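Local coordinates for glutamate--tRNA ligase (Elizabethkingia anophelis, PDB 6B1Z), which catalyses the ATP-dependent attachment of L-glutamate to its cognate tRNA, supplying charged glutamyl-tRNA for protein synthesis, at residues 89-92 with 93-96; 285-288 with 289-292. One frame throughout, in Å; residues are numbered along the deposited sequence.

Contact 1. Residues 89-92 with 93-96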
# COMPACT_ATOMS: atom_id res chain seq x y z
N PRO A 89 16.91 21.58 4.61
CA PRO A 89 15.51 21.12 4.73
C PRO A 89 15.20 19.88 3.91
O PRO A 89 15.68 19.71 2.79
CB PRO A 89 14.70 22.31 4.19
CG PRO A 89 15.63 23.49 4.24
CD PRO A 89 16.99 22.90 3.96
N TYR A 90 14.36 19.02 4.48
CA TYR A 90 13.90 17.84 3.77
C TYR A 90 12.56 18.06 3.08
O TYR A 90 11.95 17.09 2.62
CB TYR A 90 13.84 16.63 4.72
CG TYR A 90 15.23 16.20 5.14
CD1 TYR A 90 15.99 15.37 4.32
CD2 TYR A 90 15.81 16.68 6.33
CE1 TYR A 90 17.28 15.01 4.67
CE2 TYR A 90 17.10 16.32 6.69
CZ TYR A 90 17.83 15.48 5.86
OH TYR A 90 19.11 15.12 6.20
N ARG A 91 12.10 19.31 2.99
CA ARG A 91 11.00 19.68 2.09
C ARG A 91 11.56 20.53 0.97
O ARG A 91 12.27 21.51 1.22
CB ARG A 91 9.91 20.47 2.82
CG ARG A 91 9.28 19.77 3.98
CD ARG A 91 8.17 20.63 4.53
NE ARG A 91 7.50 20.01 5.67
CZ ARG A 91 7.39 20.56 6.86
NH1 ARG A 91 7.88 21.78 7.08
NH2 ARG A 91 6.75 19.93 7.85
N GLN A 92 11.24 20.16 -0.27
CA GLN A 92 11.82 20.87 -1.41
C GLN A 92 11.34 22.31 -1.50
O GLN A 92 12.08 23.19 -1.99
CB GLN A 92 11.52 20.09 -2.69
CG GLN A 92 12.28 18.76 -2.73
CD GLN A 92 12.21 18.07 -4.08
OE1 GLN A 92 11.13 17.92 -4.65
NE2 GLN A 92 13.35 17.63 -4.56
N SER A 93 10.12 22.61 -1.00
CA SER A 93 9.63 23.99 -1.00
C SER A 93 10.52 24.92 -0.18
O SER A 93 10.43 26.14 -0.35
CB SER A 93 8.20 24.06 -0.48
OG SER A 93 8.11 23.67 0.89
N GLU A 94 11.37 24.37 0.68
CA GLU A 94 12.19 25.15 1.59
C GLU A 94 13.64 25.25 1.13
O GLU A 94 14.49 25.74 1.88
CB GLU A 94 12.10 24.54 2.98
CG GLU A 94 10.69 24.64 3.54
CD GLU A 94 10.50 23.86 4.83
OE1 GLU A 94 11.50 23.29 5.32
OE2 GLU A 94 9.36 23.83 5.35
N ARG A 95 13.93 24.86 -0.12
CA ARG A 95 15.30 24.76 -0.61
C ARG A 95 15.59 25.72 -1.77
O ARG A 95 16.50 25.46 -2.56
CB ARG A 95 15.61 23.32 -1.02
CG ARG A 95 15.50 22.33 0.17
CD ARG A 95 15.67 20.88 -0.26
NE ARG A 95 17.01 20.55 -0.76
CZ ARG A 95 18.04 20.22 0.01
NH1 ARG A 95 17.95 20.25 1.34
NH2 ARG A 95 19.19 19.92 -0.57
N ARG A 96 14.86 26.83 -1.85
CA ARG A 96 14.95 27.68 -3.04
C ARG A 96 16.36 28.26 -3.23
O ARG A 96 16.83 28.37 -4.37
CB ARG A 96 13.91 28.81 -2.98
CG ARG A 96 14.29 30.00 -3.85
CD ARG A 96 13.25 31.11 -3.83
NE ARG A 96 12.04 30.75 -4.57
CZ ARG A 96 11.95 30.71 -5.90
NH1 ARG A 96 13.00 31.00 -6.65
NH2 ARG A 96 10.80 30.38 -6.47
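Arg95 NH1 donates a short 2.7 Å hydrogen bond to Pro89 O, approaching some 20° off the carbonyl plane. The Arg95 side chain is extended to CD, which comes 3.3 Å from Pro89 O, then bent (chi3 66°), bringing the guanidinium edge round to that oxygen. A second link joins Arg91 and Glu94, whose side chains run alongside each other: Arg91 NH1 meets Glu94 OE2 at 3.1 Å in a salt bridge, the oxygen lying in the guanidinium plane and the donor on its syn side, with the two flat groups perpendicular. Arg91 is also paired with Glu63, while Arg95 NE forms a salt bridge with Asp217, which accepts from Gln92 NE2 too. Backbone bonds from Glu94 N to Arg91 O (3.0 Å) and from Arg95 N to Gln92 O (3.1 Å) wind the chain through two overlapping turns into helix 96-106. The Pro89 ring, behind a cis peptide bond, packs on Glu94, its CB 3.6 Å from Glu94 CB. Two arginines, each shared between this turn and a more distant acid, thus tie the bend to its surroundings, and the charge of Arg91 probably stabilises the carboxylate of Glu94.

Contact 2. Residues 285-288 with 289-292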
# COMPACT_ATOMS: atom_id res chain seq x y z
N PHE A 285 -8.35 7.52 3.67
CA PHE A 285 -8.16 8.80 3.00
C PHE A 285 -9.50 9.39 2.60
O PHE A 285 -10.25 8.77 1.85
CB PHE A 285 -7.27 8.67 1.77
CG PHE A 285 -7.08 9.97 1.04
CD1 PHE A 285 -6.28 10.97 1.58
CD2 PHE A 285 -7.73 10.20 -0.17
CE1 PHE A 285 -6.11 12.18 0.91
CE2 PHE A 285 -7.56 11.41 -0.84
CZ PHE A 285 -6.76 12.40 -0.30
N THR A 286 -9.77 10.61 3.06
CA THR A 286 -10.98 11.34 2.70
C THR A 286 -10.65 12.32 1.57
O THR A 286 -9.81 13.21 1.74
CB THR A 286 -11.54 12.09 3.90
OG1 THR A 286 -11.83 11.15 4.96
CG2 THR A 286 -12.82 12.84 3.52
N ASP A 287 -11.27 12.12 0.42
CA ASP A 287 -11.03 12.99 -0.73
C ASP A 287 -11.63 14.36 -0.48
O ASP A 287 -12.85 14.47 -0.28
CB ASP A 287 -11.61 12.37 -2.00
CG ASP A 287 -11.41 13.25 -3.22
OD1 ASP A 287 -10.29 13.78 -3.40
OD2 ASP A 287 -12.36 13.39 -4.01
N PRO A 288 -10.83 15.43 -0.46
CA PRO A 288 -11.38 16.76 -0.12
C PRO A 288 -12.41 17.27 -1.10
O PRO A 288 -13.26 18.08 -0.72
CB PRO A 288 -10.13 17.65 -0.09
CG PRO A 288 -9.14 16.95 -0.96
CD PRO A 288 -9.39 15.48 -0.76
N ALA A 289 -12.38 16.82 -2.36
CA ALA A 289 -13.32 17.31 -3.36
C ALA A 289 -14.72 16.74 -3.15
O ALA A 289 -15.71 17.45 -3.33
CB ALA A 289 -12.82 16.98 -4.76
N THR A 290 -14.82 15.47 -2.77
CA THR A 290 -16.11 14.80 -2.65
C THR A 290 -16.51 14.50 -1.22
O THR A 290 -17.68 14.18 -0.97
CB THR A 290 -16.10 13.48 -3.44
OG1 THR A 290 -15.29 12.52 -2.76
CG2 THR A 290 -15.55 13.69 -4.84
N GLY A 291 -15.59 14.59 -0.26
CA GLY A 291 -15.87 14.23 1.11
C GLY A 291 -16.04 12.75 1.35
O GLY A 291 -16.41 12.36 2.46
N ASN A 292 -15.78 11.91 0.35
CA ASN A 292 -15.92 10.47 0.50
C ASN A 292 -14.61 9.86 0.97
O ASN A 292 -13.53 10.26 0.53
CB ASN A 292 -16.35 9.84 -0.83
CG ASN A 292 -17.78 10.20 -1.21
OD1 ASN A 292 -18.64 10.36 -0.34
ND2 ASN A 292 -18.03 10.34 -2.51
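Asp287 and Asn292 close a tight reversal of the chain, Asp287 N giving a nearly straight 2.9 Å hydrogen bond to Asn292 O, while Asp287 O turns inward and accepts from Gly291 N at 2.7 Å, almost along its own C=O direction. The same carbonyl oxygen has a weak bond from Thr290 N. Asp287 carries its carboxylate over the turn: with CG anti to the backbone N (chi1 179°), OD2 swings toward Thr290, where it takes a further weak bond from the amide N and lies 3.3 Å from Thr290 CG2. The methyl of Ala289 sits beside the same oxygen, with CB 3.7 Å from Asp287 OD2. With the Asp287-Asn292 pair closed by one bond only, Pro288 to Gly291 form a 4:6 beta-hairpin loop between antiparallel strands 285-286 and 293-294. Pro288, Ala289 and Thr290 follow a right-handed helical path, and Gly291, at a positive phi of 71°, turns the chain back toward the second strand. Asp287 O accepts from Gly291 N, and the amide N of Asn292 goes instead to Thr290 OG1, 3.2 Å away, making an ST turn. The hydroxyl is placed for this by a chi1 of 72°, which tucks it between the backbone N and the carbonyl carbon of its own residue. Asn292 O also takes a CA-H...O contact from Thr286 CA. Thr286 divides its side chain between two partners: CG2 rests 3.8 Å from Gly291 O, and OG1 hydrogen-bonds to the hydroxyl of Thr293. One residue back from Thr286, Phe285 pairs with Ser294 through backbone hydrogen bonds, carrying the hairpin on past the loop.

In the fold
Both contacts are local turns of the class I catalytic domain, contact 1 coming first in the sequence. Their centres lie 28 Å apart and their nearest atoms about 16 Å apart, so neither touches the other. Contact 1 is partly buried, leading into helix 96-106 and bonded through side chains to helix 210-220; contact 2 is an exposed hairpin tip at the surface. Contact 1 is also the one beside a bound small molecule: the side chain of Gln92 comes within about 5 Å of a formic acid, probably from the crystallisation liquor, which may mark a pocket. Residues 285-292 rely mainly on backbone bonds, residues 89-96 more on charged side chains.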